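Long-range contact in A197 (Sulfolobus turreted icosahedral virus, PDB 2C0N), which is probably a glycosyltransferase, a viral enzyme with the GT-A fold expected to transfer a sugar from an activated donor to an acceptor: residues 126-138 / 149-161. Numbering follows the deposited sequence.
Sequences EFLEKIKRPAFLA and GEDVYFFSTHKPR
With CG anti to the backbone N in both Tyr-153 (chi1 172°) and Phe-154 (chi1 175°), neighbouring rings of helix 150-158 reach the chain at Ala-135, Phe-136 and Leu-137. Phe-136 turns its CG beside its own N instead and runs beside Phe-154 in the same direction; the two planes are tilted by only 16°, yet with 5.0 Å between the Phe-136 and Phe-154 ring centroids they overlap little, and the rings meet at Phe-136 CE2 and Phe-154 CD2 (3.4 Å). The Tyr-153 ring is sandwiched: Leu-137 CB sits over the centre of one face, a CH-pi contact 3.8 Å from the centroid, and Thr-157 OG1 over the other. Ala-135 O meets the edges of three rings, closest to His-158 CE1 at 3.0 Å. Further along, Phe-127 lays a face against Pro-160 CB (3.5 Å from Phe-127 CZ), while its edge meets His-158 O and Phe-154 CZ. No conventional hydrogen bond links the segments, although Glu-150 CA makes a CA-H...O contact with Leu-137 O (3.2 Å). Outside them, Glu-42 accepts the N-H groups of Ala-135 and Phe-136, and Arg-41 pairs with Glu-150, tying both segments to helix 37-50. This largely aromatic packing joins helix 125-128 and the loop that follows it to helix 150-158 and the turn leading into strand 162-173, within the mixed alpha/beta architecture of a GT-A glycosyltransferase.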
loop_
_atom_site.group_PDB
_atom_site.type_symbol
_atom_site.label_atom_id
_atom_site.label_comp_id
_atom_site.label_asym_id
_atom_site.label_seq_id
_atom_site.Cartn_x
_atom_site.Cartn_y
_atom_site.Cartn_z
ATOM N N GLU A 126 -3.324 -28.085 -7.175
ATOM C CA GLU A 126 -3.843 -29.305 -7.762
ATOM C C GLU A 126 -5.199 -29.107 -8.403
ATOM O O GLU A 126 -5.454 -29.633 -9.488
ATOM C CB GLU A 126 -3.935 -30.428 -6.726
ATOM C CG GLU A 126 -2.929 -31.515 -6.939
ATOM C CD GLU A 126 -3.444 -32.882 -6.498
ATOM O OE1 GLU A 126 -4.150 -32.945 -5.454
ATOM O OE2 GLU A 126 -3.158 -33.897 -7.192
ATOM N N PHE A 127 -6.084 -28.394 -7.719
ATOM C CA PHE A 127 -7.415 -28.130 -8.251
ATOM C C PHE A 127 -7.381 -27.211 -9.475
ATOM O O PHE A 127 -8.063 -27.458 -10.475
ATOM C CB PHE A 127 -8.294 -27.471 -7.199
ATOM C CG PHE A 127 -9.682 -27.232 -7.668
ATOM C CD1 PHE A 127 -10.519 -28.296 -7.893
ATOM C CD2 PHE A 127 -10.156 -25.941 -7.904
ATOM C CE1 PHE A 127 -11.818 -28.101 -8.310
ATOM C CE2 PHE A 127 -11.466 -25.755 -8.345
ATOM C CZ PHE A 127 -12.278 -26.836 -8.554
ATOM N N LEU A 128 -6.621 -26.122 -9.352
ATOM C CA LEU A 128 -6.531 -25.113 -10.405
ATOM C C LEU A 128 -5.833 -25.635 -11.658
ATOM O O LEU A 128 -6.143 -25.220 -12.766
ATOM C CB LEU A 128 -5.811 -23.881 -9.878
ATOM C CG LEU A 128 -6.615 -23.058 -8.878
ATOM C CD1 LEU A 128 -5.760 -21.966 -8.285
ATOM C CD2 LEU A 128 -7.855 -22.462 -9.506
ATOM N N GLU A 129 -4.938 -26.596 -11.495
ATOM C CA GLU A 129 -4.266 -27.171 -12.665
ATOM C C GLU A 129 -5.155 -28.105 -13.456
ATOM O O GLU A 129 -4.802 -28.514 -14.568
ATOM C CB GLU A 129 -2.991 -27.889 -12.217
ATOM C CG GLU A 129 -1.947 -26.872 -11.846
ATOM C CD GLU A 129 -0.601 -27.465 -11.591
ATOM O OE1 GLU A 129 -0.542 -28.667 -11.265
ATOM O OE2 GLU A 129 0.377 -26.703 -11.714
ATOM N N LYS A 130 -6.293 -28.455 -12.883
ATOM C CA LYS A 130 -7.223 -29.397 -13.513
ATOM C C LYS A 130 -8.402 -28.689 -14.160
ATOM O O LYS A 130 -9.047 -29.244 -15.041
ATOM C CB LYS A 130 -7.760 -30.370 -12.475
ATOM C CG LYS A 130 -6.734 -31.339 -11.914
ATOM C CD LYS A 130 -7.366 -32.180 -10.799
ATOM C CE LYS A 130 -6.525 -33.400 -10.418
ATOM N NZ LYS A 130 -7.353 -34.513 -9.832
ATOM N N ILE A 131 -8.708 -27.475 -13.710
ATOM C CA ILE A 131 -9.992 -26.874 -14.072
ATOM C C ILE A 131 -9.935 -26.389 -15.512
ATOM O O ILE A 131 -8.864 -26.140 -16.067
ATOM C CB ILE A 131 -10.454 -25.747 -13.141
ATOM C CG1 ILE A 131 -9.429 -24.631 -13.102
ATOM C CG2 ILE A 131 -10.810 -26.337 -11.730
ATOM C CD1 ILE A 131 -9.783 -23.502 -12.159
ATOM N N LYS A 132 -11.103 -26.282 -16.110
ATOM C CA LYS A 132 -11.171 -25.739 -17.456
ATOM C C LYS A 132 -10.891 -24.243 -17.347
ATOM O O LYS A 132 -11.383 -23.579 -16.408
ATOM C CB LYS A 132 -12.501 -26.125 -18.109
ATOM C CG LYS A 132 -12.479 -27.590 -18.580
ATOM C CD LYS A 132 -13.543 -27.927 -19.592
ATOM C CE LYS A 132 -13.258 -29.267 -20.274
ATOM N NZ LYS A 132 -14.047 -29.458 -21.520
ATOM N N ARG A 133 -10.012 -23.757 -18.248
ATOM C CA ARG A 133 -9.628 -22.342 -18.348
ATOM C C ARG A 133 -10.128 -21.736 -19.649
ATOM O O ARG A 133 -10.033 -22.379 -20.711
ATOM C CB ARG A 133 -8.106 -22.166 -18.275
ATOM C CG ARG A 133 -7.557 -21.935 -16.867
ATOM C CD ARG A 133 -6.228 -21.121 -16.896
ATOM N NE ARG A 133 -5.071 -21.971 -17.174
ATOM C CZ ARG A 133 -3.870 -21.553 -17.595
ATOM N NH1 ARG A 133 -3.603 -20.263 -17.789
ATOM N NH2 ARG A 133 -2.919 -22.454 -17.819
ATOM N N PRO A 134 -10.633 -20.486 -19.601
ATOM C CA PRO A 134 -10.621 -19.543 -18.463
ATOM C C PRO A 134 -11.702 -19.865 -17.392
ATOM O O PRO A 134 -12.781 -20.370 -17.740
ATOM C CB PRO A 134 -10.861 -18.174 -19.131
ATOM C CG PRO A 134 -11.227 -18.459 -20.579
ATOM C CD PRO A 134 -11.362 -19.933 -20.754
ATOM N N ALA A 135 -11.406 -19.541 -16.128
ATOM C CA ALA A 135 -12.086 -20.062 -14.926
ATOM C C ALA A 135 -13.103 -19.133 -14.232
ATOM O O ALA A 135 -13.966 -19.590 -13.474
ATOM C CB ALA A 135 -11.016 -20.440 -13.895
ATOM N N PHE A 136 -12.948 -17.828 -14.424
ATOM C CA PHE A 136 -13.812 -16.839 -13.771
ATOM C C PHE A 136 -14.594 -16.062 -14.802
ATOM O O PHE A 136 -14.029 -15.493 -15.732
ATOM C CB PHE A 136 -12.991 -15.866 -12.916
ATOM C CG PHE A 136 -12.186 -16.538 -11.882
ATOM C CD1 PHE A 136 -10.856 -16.820 -12.101
ATOM C CD2 PHE A 136 -12.771 -16.945 -10.689
ATOM C CE1 PHE A 136 -10.120 -17.460 -11.135
ATOM C CE2 PHE A 136 -12.036 -17.622 -9.739
ATOM C CZ PHE A 136 -10.717 -17.874 -9.965
ATOM N N LEU A 137 -15.906 -16.048 -14.645
ATOM C CA LEU A 137 -16.764 -15.333 -15.589
ATOM C C LEU A 137 -17.919 -14.659 -14.849
ATOM O O LEU A 137 -18.545 -15.252 -13.965
ATOM C CB LEU A 137 -17.295 -16.301 -16.647
ATOM C CG LEU A 137 -18.156 -15.680 -17.743
ATOM C CD1 LEU A 137 -17.365 -14.624 -18.495
ATOM C CD2 LEU A 137 -18.649 -16.745 -18.668
ATOM N N ALA A 138 -18.192 -13.414 -15.223
ATOM C CA ALA A 138 -19.248 -12.638 -14.605
ATOM C C ALA A 138 -20.168 -12.158 -15.707
ATOM O O ALA A 138 -21.240 -12.695 -15.852
ATOM C CB ALA A 138 -18.675 -11.470 -13.869
ATOM N N GLY A 149 -22.010 -12.783 -10.212
ATOM C CA GLY A 149 -20.578 -12.730 -10.168
ATOM C C GLY A 149 -19.825 -13.988 -10.525
ATOM O O GLY A 149 -20.375 -15.099 -10.659
ATOM N N GLU A 150 -18.525 -13.766 -10.657
ATOM C CA GLU A 150 -17.565 -14.795 -10.980
ATOM C C GLU A 150 -17.375 -15.754 -9.816
ATOM O O GLU A 150 -16.850 -16.845 -10.012
ATOM C CB GLU A 150 -16.231 -14.154 -11.384
ATOM C CG GLU A 150 -15.396 -13.566 -10.247
ATOM C CD GLU A 150 -15.863 -12.203 -9.740
ATOM O OE1 GLU A 150 -16.855 -11.603 -10.258
ATOM O OE2 GLU A 150 -15.194 -11.736 -8.804
ATOM N N ASP A 151 -17.781 -15.312 -8.620
ATOM C CA ASP A 151 -17.762 -16.129 -7.410
ATOM C C ASP A 151 -18.755 -17.297 -7.453
ATOM O O ASP A 151 -18.354 -18.443 -7.320
ATOM C CB ASP A 151 -17.981 -15.274 -6.165
ATOM C CG ASP A 151 -19.251 -14.432 -6.208
ATOM O OD1 ASP A 151 -19.797 -14.142 -7.295
ATOM O OD2 ASP A 151 -19.676 -14.020 -5.108
ATOM N N VAL A 152 -20.044 -17.005 -7.675
ATOM C CA VAL A 152 -21.058 -18.069 -7.810
ATOM C C VAL A 152 -20.789 -18.888 -9.066
ATOM O O VAL A 152 -20.926 -20.116 -9.049
ATOM C CB VAL A 152 -22.502 -17.521 -7.796
ATOM C CG1 VAL A 152 -23.522 -18.631 -8.071
ATOM C CG2 VAL A 152 -22.771 -16.894 -6.444
ATOM N N TYR A 153 -20.369 -18.230 -10.140
ATOM C CA TYR A 153 -19.984 -18.961 -11.348
ATOM C C TYR A 153 -18.886 -19.979 -11.046
ATOM O O TYR A 153 -19.014 -21.150 -11.402
ATOM C CB TYR A 153 -19.507 -18.007 -12.441
ATOM C CG TYR A 153 -18.920 -18.708 -13.649
ATOM C CD1 TYR A 153 -17.569 -19.067 -13.668
ATOM C CD2 TYR A 153 -19.709 -19.040 -14.760
ATOM C CE1 TYR A 153 -17.011 -19.707 -14.745
ATOM C CE2 TYR A 153 -19.148 -19.701 -15.870
ATOM C CZ TYR A 153 -17.789 -20.022 -15.841
ATOM O OH TYR A 153 -17.178 -20.667 -16.880
ATOM N N PHE A 154 -17.809 -19.514 -10.408
ATOM C CA PHE A 154 -16.637 -20.352 -10.130
ATOM C C PHE A 154 -17.040 -21.635 -9.388
ATOM O O PHE A 154 -16.714 -22.752 -9.797
ATOM C CB PHE A 154 -15.635 -19.586 -9.280
ATOM C CG PHE A 154 -14.471 -20.395 -8.851
ATOM C CD1 PHE A 154 -14.394 -20.891 -7.567
ATOM C CD2 PHE A 154 -13.451 -20.676 -9.740
ATOM C CE1 PHE A 154 -13.310 -21.641 -7.180
ATOM C CE2 PHE A 154 -12.368 -21.441 -9.368
ATOM C CZ PHE A 154 -12.292 -21.925 -8.099
ATOM N N PHE A 155 -17.777 -21.449 -8.305
ATOM C CA PHE A 155 -18.245 -22.576 -7.504
ATOM C C PHE A 155 -19.302 -23.437 -8.185
ATOM O O PHE A 155 -19.283 -24.699 -8.075
ATOM C CB PHE A 155 -18.710 -22.050 -6.148
ATOM C CG PHE A 155 -17.576 -21.580 -5.306
ATOM C CD1 PHE A 155 -16.754 -22.472 -4.708
ATOM C CD2 PHE A 155 -17.290 -20.221 -5.143
ATOM C CE1 PHE A 155 -15.681 -22.045 -3.932
ATOM C CE2 PHE A 155 -16.213 -19.799 -4.401
ATOM C CZ PHE A 155 -15.404 -20.686 -3.797
ATOM N N SER A 156 -20.236 -22.800 -8.890
ATOM C CA SER A 156 -21.320 -23.571 -9.522
ATOM C C SER A 156 -20.792 -24.392 -10.689
ATOM O O SER A 156 -21.294 -25.489 -10.982
ATOM C CB SER A 156 -22.433 -22.645 -10.018
ATOM O OG SER A 156 -23.028 -21.979 -8.923
ATOM N N THR A 157 -19.790 -23.844 -11.368
ATOM C CA THR A 157 -19.267 -24.447 -12.576
ATOM C C THR A 157 -18.231 -25.499 -12.269
ATOM O O THR A 157 -18.258 -26.578 -12.846
ATOM C CB THR A 157 -18.625 -23.386 -13.490
ATOM O OG1 THR A 157 -19.599 -22.378 -13.792
ATOM C CG2 THR A 157 -18.132 -24.014 -14.794
ATOM N N HIS A 158 -17.307 -25.174 -11.371
ATOM C CA HIS A 158 -16.136 -26.032 -11.114
ATOM C C HIS A 158 -16.264 -26.927 -9.891
ATOM O O HIS A 158 -15.479 -27.847 -9.730
ATOM C CB HIS A 158 -14.895 -25.161 -11.040
ATOM C CG HIS A 158 -14.724 -24.314 -12.258
ATOM N ND1 HIS A 158 -14.746 -22.937 -12.223
ATOM C CD2 HIS A 158 -14.596 -24.658 -13.556
ATOM C CE1 HIS A 158 -14.600 -22.472 -13.450
ATOM N NE2 HIS A 158 -14.514 -23.497 -14.278
ATOM N N LYS A 159 -17.262 -26.660 -9.051
ATOM C CA LYS A 159 -17.647 -27.549 -7.934
ATOM C C LYS A 159 -16.452 -28.058 -7.097
ATOM O O LYS A 159 -16.298 -29.260 -6.864
ATOM C CB LYS A 159 -18.526 -28.718 -8.425
ATOM C CG LYS A 159 -19.745 -28.242 -9.238
ATOM C CD LYS A 159 -20.494 -29.347 -9.928
ATOM C CE LYS A 159 -21.572 -29.982 -9.040
ATOM N NZ LYS A 159 -22.261 -31.111 -9.775
ATOM N N PRO A 160 -15.613 -27.135 -6.629
ATOM C CA PRO A 160 -14.525 -27.527 -5.748
ATOM C C PRO A 160 -15.056 -28.088 -4.430
ATOM O O PRO A 160 -16.132 -27.690 -3.956
ATOM C CB PRO A 160 -13.777 -26.200 -5.510
ATOM C CG PRO A 160 -14.792 -25.159 -5.792
ATOM C CD PRO A 160 -15.617 -25.677 -6.884
ATOM N N ARG A 161 -14.334 -29.027 -3.856
ATOM C CA ARG A 161 -14.656 -29.457 -2.501
ATOM C C ARG A 161 -14.176 -28.333 -1.584
ATOM O O ARG A 161 -12.991 -28.004 -1.553
ATOM C CB ARG A 161 -14.031 -30.811 -2.236
ATOM C CG ARG A 161 -14.731 -31.852 -3.153
ATOM C CD ARG A 161 -14.487 -33.249 -2.868
ATOM N NE ARG A 161 -13.070 -33.571 -2.709
ATOM C CZ ARG A 161 -12.501 -34.714 -3.084
ATOM N NH1 ARG A 161 -13.198 -35.668 -3.699
ATOM N NH2 ARG A 161 -11.210 -34.884 -2.855
#